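Local coordinates for foldase protein PrsA (Bacillus subtilis, PDB 4WO7) that assists the folding of secreted proteins outside the cell after translocation and has peptidyl-prolyl cis-trans isomerase activity, at residues D7-A12 with V19-L24; F168-Q173 with A181-K186. All blocks are in the same frame, centred on the assembly; numbering follows the deposited sequence.

Contact 1 (D7-A12 with V19-L24); sequences DKEVIA and VTKGEL
Ile11 lies across the start of the helix that begins at Lys21, its CG1 3.6 Å from Lys21 N and its CD1 near CA and CB of the same residue. CG1 stands anti to the carbonyl carbon (chi1 -59°), which carries the branch over the first helical turn until it meets Leu24 CD2 at 4.1 Å. The extended chains of Glu9 and Lys21 cross at an angle, and the carboxylate touches the aliphatic part of the lysine, Glu9 OE2 being 3.3 Å from Lys21 CD. Their salt bridge is long, and Lys21 NZ has a second acidic partner in Asp7 of the second subunit. Beside them the backbones pair as a small antiparallel hairpin with a classic beta bulge, because the register slips by one between Val10-Thr20 and Ala12-Val19, so that Ile11 and Ala12 together stand opposite Val19. Val19 O takes a bond from Ile11 N (2.8 Å) and a weak one from Ala12 N. Val19 N returns a nearly straight bond to Ala12 O (170°). Where strand 19-20 passes into the helix, two backbone carbonyls of 7-12 receive the first helical amides, Lys21 N on Glu9 O (2.7 Å) and Gly22 N on Asp7 O (3.1 Å). Thr20 and Glu23 make a capping box. Glu23 OE2 accepts twice, from Thr20 N above the carboxylate plane and from Thr20 OG1 on its anti lone pair, while Glu23 N gives OG1 a weak bond. Tyr25 of the second subunit packs on Ile11, Lys21 and Leu24, and a strand of that chain pairs with Ala12, continuing the sheet across the dimer interface.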
ATOM      1  N   ASP A   7     -22.022  24.037 -11.472  1.00134.09           N
ATOM      2  CA  ASP A   7     -20.748  24.054 -10.769  1.00124.75           C
ATOM      3  C   ASP A   7     -20.803  24.909  -9.504  1.00115.80           C
ATOM      4  O   ASP A   7     -19.939  24.797  -8.636  1.00114.58           O
ATOM      5  CB  ASP A   7     -19.657  24.574 -11.704  1.00131.25           C
ATOM      6  CG  ASP A   7     -19.159  23.514 -12.667  1.00132.91           C
ATOM      7  OD1 ASP A   7     -19.901  22.540 -12.921  1.00132.33           O
ATOM      8  OD2 ASP A   7     -18.029  23.657 -13.178  1.00133.44           O
ATOM      9  N   LYS A   8     -21.824  25.755  -9.401  1.00119.28           N
ATOM     10  CA  LYS A   8     -22.011  26.595  -8.220  1.00116.40           C
ATOM     11  C   LYS A   8     -22.688  25.830  -7.089  1.00114.36           C
ATOM     12  O   LYS A   8     -22.800  26.334  -5.970  1.00116.25           O
ATOM     13  CB  LYS A   8     -22.875  27.809  -8.559  1.00122.36           C
ATOM     14  CG  LYS A   8     -22.469  28.565  -9.812  1.00126.83           C
ATOM     15  CD  LYS A   8     -21.751  29.863  -9.530  1.00134.50           C
ATOM     16  CE  LYS A   8     -21.896  30.792 -10.720  1.00144.27           C
ATOM     17  NZ  LYS A   8     -23.220  31.477 -10.743  1.00151.57           N
ATOM     18  N   GLU A   9     -23.148  24.618  -7.390  1.00121.29           N
ATOM     19  CA  GLU A   9     -23.784  23.768  -6.393  1.00113.72           C
ATOM     20  C   GLU A   9     -22.866  23.582  -5.193  1.00102.32           C
ATOM     21  O   GLU A   9     -21.716  23.159  -5.332  1.00102.60           O
ATOM     22  CB  GLU A   9     -24.152  22.418  -7.018  1.00119.57           C
ATOM     23  CG  GLU A   9     -24.801  21.414  -6.078  1.00128.87           C
ATOM     24  CD  GLU A   9     -24.788  20.010  -6.653  1.00137.26           C
ATOM     25  OE1 GLU A   9     -24.753  19.042  -5.866  1.00141.83           O
ATOM     26  OE2 GLU A   9     -24.829  19.875  -7.897  1.00139.81           O
ATOM     27  N   VAL A  10     -23.385  23.891  -4.010  1.00 99.28           N
ATOM     28  CA  VAL A  10     -22.604  23.784  -2.786  1.00 89.99           C
ATOM     29  C   VAL A  10     -22.595  22.342  -2.308  1.00 79.66           C
ATOM     30  O   VAL A  10     -23.637  21.781  -1.971  1.00 75.72           O
ATOM     31  CB  VAL A  10     -23.150  24.706  -1.678  1.00 90.75           C
ATOM     32  CG1 VAL A  10     -22.433  24.458  -0.346  1.00 90.06           C
ATOM     33  CG2 VAL A  10     -23.004  26.162  -2.090  1.00 96.42           C
ATOM     34  N   ILE A  11     -21.403  21.754  -2.271  1.00 80.96           N
ATOM     35  CA  ILE A  11     -21.232  20.388  -1.800  1.00 76.37           C
ATOM     36  C   ILE A  11     -21.222  20.366  -0.285  1.00 82.27           C
ATOM     37  O   ILE A  11     -21.884  19.538   0.347  1.00 84.04           O
ATOM     38  CB  ILE A  11     -19.912  19.778  -2.305  1.00 80.02           C
ATOM     39  CG1 ILE A  11     -19.857  19.766  -3.835  1.00 81.71           C
ATOM     40  CG2 ILE A  11     -19.700  18.380  -1.712  1.00 77.10           C
ATOM     41  CD1 ILE A  11     -20.908  18.907  -4.487  1.00 78.50           C
ATOM     42  N   ALA A  12     -20.461  21.292   0.289  1.00 83.04           N
ATOM     43  CA  ALA A  12     -20.318  21.387   1.733  1.00 76.36           C
ATOM     44  C   ALA A  12     -20.274  22.842   2.164  1.00 79.37           C
ATOM     45  O   ALA A  12     -19.576  23.661   1.564  1.00 82.80           O
ATOM     46  CB  ALA A  12     -19.058  20.661   2.191  1.00 73.92           C
ATOM     47  N   VAL A  19     -17.410  24.730  -0.209  1.00 83.13           N
ATOM     48  CA  VAL A  19     -16.834  23.904  -1.254  1.00 82.77           C
ATOM     49  C   VAL A  19     -17.886  23.663  -2.330  1.00 87.62           C
ATOM     50  O   VAL A  19     -18.946  23.102  -2.053  1.00 86.89           O
ATOM     51  CB  VAL A  19     -16.331  22.575  -0.663  1.00 79.34           C
ATOM     52  CG1 VAL A  19     -15.839  21.638  -1.752  1.00 80.08           C
ATOM     53  CG2 VAL A  19     -15.232  22.844   0.369  1.00 82.88           C
ATOM     54  N   THR A  20     -17.594  24.101  -3.551  1.00 92.73           N
ATOM     55  CA  THR A  20     -18.532  23.962  -4.658  1.00 92.52           C
ATOM     56  C   THR A  20     -18.295  22.676  -5.456  1.00 89.48           C
ATOM     57  O   THR A  20     -17.245  22.043  -5.339  1.00 84.14           O
ATOM     58  CB  THR A  20     -18.435  25.163  -5.607  1.00 87.49           C
ATOM     59  OG1 THR A  20     -17.105  25.257  -6.130  1.00 86.60           O
ATOM     60  CG2 THR A  20     -18.800  26.457  -4.877  1.00 88.08           C
ATOM     61  N   LYS A  21     -19.283  22.306  -6.267  1.00 97.11           N
ATOM     62  CA  LYS A  21     -19.185  21.151  -7.163  1.00106.76           C
ATOM     63  C   LYS A  21     -17.991  21.292  -8.104  1.00 86.30           C
ATOM     64  O   LYS A  21     -17.262  20.329  -8.346  1.00 77.49           O
ATOM     65  CB  LYS A  21     -20.485  20.996  -7.966  1.00139.67           C
ATOM     66  CG  LYS A  21     -20.472  19.915  -9.049  1.00158.45           C
ATOM     67  CD  LYS A  21     -21.898  19.501  -9.433  1.00162.34           C
ATOM     68  CE  LYS A  21     -21.943  18.849 -10.810  1.00191.68           C
ATOM     69  NZ  LYS A  21     -23.257  18.212 -11.115  1.00160.36           N
ATOM     70  N   GLY A  22     -17.794  22.499  -8.629  1.00 79.72           N
ATOM     71  CA  GLY A  22     -16.695  22.772  -9.540  1.00 66.72           C
ATOM     72  C   GLY A  22     -15.338  22.546  -8.897  1.00 66.33           C
ATOM     73  O   GLY A  22     -14.432  21.975  -9.508  1.00 69.31           O
ATOM     74  N   GLU A  23     -15.196  22.995  -7.655  1.00 68.70           N
ATOM     75  CA  GLU A  23     -13.964  22.781  -6.906  1.00 74.98           C
ATOM     76  C   GLU A  23     -13.712  21.296  -6.723  1.00 72.83           C
ATOM     77  O   GLU A  23     -12.593  20.820  -6.915  1.00 75.43           O
ATOM     78  CB  GLU A  23     -14.033  23.456  -5.534  1.00 85.26           C
ATOM     79  CG  GLU A  23     -14.011  24.972  -5.562  1.00 95.45           C
ATOM     80  CD  GLU A  23     -14.341  25.574  -4.209  1.00107.08           C
ATOM     81  OE1 GLU A  23     -13.410  25.758  -3.399  1.00113.53           O
ATOM     82  OE2 GLU A  23     -15.532  25.862  -3.956  1.00109.30           O
ATOM     83  N   LEU A  24     -14.765  20.570  -6.362  1.00 74.42           N
ATOM     84  CA  LEU A  24     -14.666  19.135  -6.146  1.00 71.54           C
ATOM     85  C   LEU A  24     -14.265  18.435  -7.438  1.00 68.45           C
ATOM     86  O   LEU A  24     -13.346  17.619  -7.465  1.00 68.41           O
ATOM     87  CB  LEU A  24     -16.003  18.578  -5.639  1.00 71.75           C
ATOM     88  CG  LEU A  24     -16.015  17.112  -5.195  1.00 68.34           C
ATOM     89  CD1 LEU A  24     -15.147  16.932  -3.965  1.00 59.92           C
ATOM     90  CD2 LEU A  24     -17.436  16.619  -4.938  1.00 58.24           C
TER

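Contact 2 (F168-Q173 with A181-K186); sequences FAKEGQ and AAFKLK
Phe183 and Phe168 form an offset edge-to-face pair, with planes at 86° and centroids 5.8 Å apart; the edge of Phe183 is turned to the face of Phe168, and their closest atoms are Phe183 CE1 and Phe168 CE2. The second aromatic interaction is CH-pi. Lys170 CB sits over the centre of one Phe183 face, 3.5 Å from the centroid and 12° off the ring normal. With CG anti to the backbone N (chi1 -166°), the lysine chain runs obliquely across that ring, and its CD reaches Phe183 CB at 3.6 Å before the bend at chi3. Purely apolar packing is slighter: Ala182 CB meets the Phe168 ring at its edge, in plane, 3.9 Å from CZ. Polar backbone atoms also border the Phe183 ring, Phe168 O lying near its plane, 3.5 Å from Phe183 CZ. No hydrogen bond joins the segments. An alanine in place of Phe183 would probably open a gap between strand and helix and deprive both the Phe168 face and the Lys170 methylenes of their partner. Beyond the pair, Phe168 and Phe183 both pack on Ile120 of strand 119-127, and Ala182 on Ile203 of strand 200-207. Packing, with a hydrogen bond between Lys170 O and Ser179 OG, thus ties helix 176-183 to edge strand 164-169, the residues after it and the adjoining antiparallel sheet, within the parvulin-type (PpiC) isomerase domain.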
ATOM      1  N   PHE A 168       3.743 -26.594  -2.433  1.00 95.26           N
ATOM      2  CA  PHE A 168       4.733 -26.116  -1.476  1.00102.60           C
ATOM      3  C   PHE A 168       5.812 -27.173  -1.274  1.00115.89           C
ATOM      4  O   PHE A 168       5.534 -28.369  -1.379  1.00113.57           O
ATOM      5  CB  PHE A 168       4.064 -25.802  -0.146  1.00103.36           C
ATOM      6  CG  PHE A 168       3.443 -27.006   0.498  1.00105.10           C
ATOM      7  CD1 PHE A 168       2.213 -27.489   0.074  1.00 97.37           C
ATOM      8  CD2 PHE A 168       4.098 -27.662   1.525  1.00112.20           C
ATOM      9  CE1 PHE A 168       1.650 -28.608   0.667  1.00 98.62           C
ATOM     10  CE2 PHE A 168       3.539 -28.777   2.122  1.00110.03           C
ATOM     11  CZ  PHE A 168       2.318 -29.251   1.693  1.00102.01           C
ATOM     12  N   ALA A 169       7.034 -26.743  -0.972  1.00109.93           N
ATOM     13  CA  ALA A 169       8.124 -27.686  -0.737  1.00116.71           C
ATOM     14  C   ALA A 169       8.232 -27.988   0.755  1.00116.41           C
ATOM     15  O   ALA A 169       7.529 -27.388   1.567  1.00108.78           O
ATOM     16  CB  ALA A 169       9.430 -27.129  -1.274  1.00125.93           C
ATOM     17  N   LYS A 170       9.120 -28.910   1.111  1.00124.52           N
ATOM     18  CA  LYS A 170       9.266 -29.365   2.493  1.00127.65           C
ATOM     19  C   LYS A 170      10.124 -28.439   3.331  1.00132.35           C
ATOM     20  O   LYS A 170       9.976 -28.344   4.548  1.00134.14           O
ATOM     21  CB  LYS A 170       9.890 -30.759   2.516  1.00130.54           C
ATOM     22  CG  LYS A 170       9.778 -31.466   3.853  1.00134.21           C
ATOM     23  CD  LYS A 170      10.217 -32.927   3.769  1.00138.94           C
ATOM     24  CE  LYS A 170      11.735 -33.101   3.684  1.00148.49           C
ATOM     25  NZ  LYS A 170      12.122 -34.546   3.713  1.00153.99           N
ATOM     26  N   GLU A 171      11.025 -27.768   2.633  1.00145.12           N
ATOM     27  CA  GLU A 171      12.005 -26.882   3.232  1.00157.27           C
ATOM     28  C   GLU A 171      11.419 -25.645   3.905  1.00171.07           C
ATOM     29  O   GLU A 171      11.683 -25.381   5.077  1.00163.77           O
ATOM     30  CB  GLU A 171      12.985 -26.475   2.163  1.00168.68           C
ATOM     31  CG  GLU A 171      13.903 -25.395   2.608  1.00166.43           C
ATOM     32  CD  GLU A 171      14.920 -25.853   3.712  1.00174.02           C
ATOM     33  OE1 GLU A 171      14.903 -27.026   4.093  1.00178.62           O
ATOM     34  OE2 GLU A 171      15.792 -25.097   4.253  1.00172.50           O
ATOM     35  N   GLY A 172      10.636 -24.895   3.145  1.00184.89           N
ATOM     36  CA  GLY A 172      10.077 -23.645   3.607  1.00199.39           C
ATOM     37  C   GLY A 172       8.656 -23.534   3.108  1.00212.51           C
ATOM     38  O   GLY A 172       7.975 -24.546   2.931  1.00221.70           O
ATOM     39  N   GLN A 173       8.202 -22.304   2.897  1.00246.76           N
ATOM     40  CA  GLN A 173       6.847 -22.047   2.422  1.00201.63           C
ATOM     41  C   GLN A 173       5.783 -22.580   3.383  1.00219.64           C
ATOM     42  O   GLN A 173       4.611 -22.646   3.019  1.00206.34           O
ATOM     43  CB  GLN A 173       6.636 -22.671   1.033  1.00203.68           C
ATOM     44  CG  GLN A 173       7.589 -22.195  -0.063  1.00208.92           C
ATOM     45  CD  GLN A 173       7.400 -20.736  -0.441  1.00213.37           C
ATOM     46  OE1 GLN A 173       6.768 -19.965   0.279  1.00215.64           O
ATOM     47  NE2 GLN A 173       7.918 -20.362  -1.603  1.00216.42           N
ATOM     48  N   ALA A 181       5.096 -33.370   8.321  1.00119.73           N
ATOM     49  CA  ALA A 181       3.964 -34.281   8.419  1.00109.85           C
ATOM     50  C   ALA A 181       3.261 -34.467   7.080  1.00102.87           C
ATOM     51  O   ALA A 181       2.784 -35.558   6.768  1.00101.53           O
ATOM     52  CB  ALA A 181       2.976 -33.768   9.453  1.00107.98           C
ATOM     53  N   ALA A 182       3.195 -33.401   6.291  1.00 99.27           N
ATOM     54  CA  ALA A 182       2.488 -33.455   5.020  1.00 98.24           C
ATOM     55  C   ALA A 182       3.304 -34.290   4.049  1.00106.06           C
ATOM     56  O   ALA A 182       2.758 -35.101   3.300  1.00102.72           O
ATOM     57  CB  ALA A 182       2.248 -32.060   4.465  1.00 93.15           C
ATOM     58  N   PHE A 183       4.615 -34.073   4.053  1.00108.57           N
ATOM     59  CA  PHE A 183       5.506 -34.779   3.148  1.00103.98           C
ATOM     60  C   PHE A 183       5.670 -36.244   3.524  1.00110.85           C
ATOM     61  O   PHE A 183       6.057 -37.055   2.688  1.00109.96           O
ATOM     62  CB  PHE A 183       6.857 -34.078   3.111  1.00100.34           C
ATOM     63  CG  PHE A 183       6.955 -33.048   2.037  1.00103.86           C
ATOM     64  CD1 PHE A 183       6.527 -31.749   2.251  1.00104.02           C
ATOM     65  CD2 PHE A 183       7.449 -33.389   0.796  1.00105.25           C
ATOM     66  CE1 PHE A 183       6.610 -30.809   1.246  1.00102.68           C
ATOM     67  CE2 PHE A 183       7.535 -32.459  -0.208  1.00105.40           C
ATOM     68  CZ  PHE A 183       7.118 -31.166   0.014  1.00105.27           C
ATOM     69  N   LYS A 184       5.381 -36.576   4.778  1.00120.94           N
ATOM     70  CA  LYS A 184       5.389 -37.966   5.234  1.00122.25           C
ATOM     71  C   LYS A 184       4.204 -38.759   4.688  1.00107.83           C
ATOM     72  O   LYS A 184       4.181 -39.989   4.769  1.00106.51           O
ATOM     73  CB  LYS A 184       5.404 -38.036   6.763  1.00134.92           C
ATOM     74  CG  LYS A 184       6.776 -37.885   7.391  1.00160.17           C
ATOM     75  CD  LYS A 184       6.671 -37.505   8.860  1.00156.80           C
ATOM     76  CE  LYS A 184       6.210 -38.674   9.729  1.00162.64           C
ATOM     77  NZ  LYS A 184       7.201 -39.765   9.922  1.00169.39           N
ATOM     78  N   LEU A 185       3.228 -38.061   4.120  1.00102.15           N
ATOM     79  CA  LEU A 185       1.994 -38.706   3.684  1.00104.32           C
ATOM     80  C   LEU A 185       2.155 -39.357   2.313  1.00113.22           C
ATOM     81  O   LEU A 185       3.099 -39.063   1.577  1.00110.88           O
ATOM     82  CB  LEU A 185       0.846 -37.694   3.641  1.00 99.20           C
ATOM     83  CG  LEU A 185       0.318 -37.201   4.988  1.00 93.74           C
ATOM     84  CD1 LEU A 185      -0.620 -36.026   4.777  1.00 92.57           C
ATOM     85  CD2 LEU A 185      -0.391 -38.321   5.738  1.00 92.05           C
ATOM     86  N   LYS A 186       1.215 -40.238   1.980  1.00130.01           N
ATOM     87  CA  LYS A 186       1.147 -40.844   0.656  1.00145.77           C
ATOM     88  C   LYS A 186       0.080 -40.078  -0.116  1.00133.86           C
ATOM     89  O   LYS A 186      -0.755 -39.411   0.493  1.00130.44           O
ATOM     90  CB  LYS A 186       0.795 -42.335   0.765  1.00229.18           C
ATOM     91  CG  LYS A 186       1.304 -43.220  -0.363  1.00176.81           C
ATOM     92  CD  LYS A 186       2.222 -44.320   0.174  1.00178.67           C
ATOM     93  CE  LYS A 186       2.677 -45.279  -0.922  1.00172.91           C
ATOM     94  NZ  LYS A 186       3.617 -46.320  -0.413  1.00166.96           N
TER

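Contact 1 and contact 2 share no element of the chain: their centres are 60 Å apart, on opposite sides of the chain's centre. Both are partly buried, but differently. In 7-12 with 19-24 the buried residues are apolar ones of the hairpin and first helical turn, bordering the second subunit; in 168-173 with 181-186 no other chain of the assembly takes part, and the buried side chains, one from the sheet itself and one from the helix, pack on strands 119-127 and 200-207. Contact 1 buries 488 Å² in a strand pair and helix start joined by backbone hydrogen bonds and charged side chains; contact 2 buries 230 Å², mainly through aromatic and aliphatic surfaces, with no hydrogen bond across.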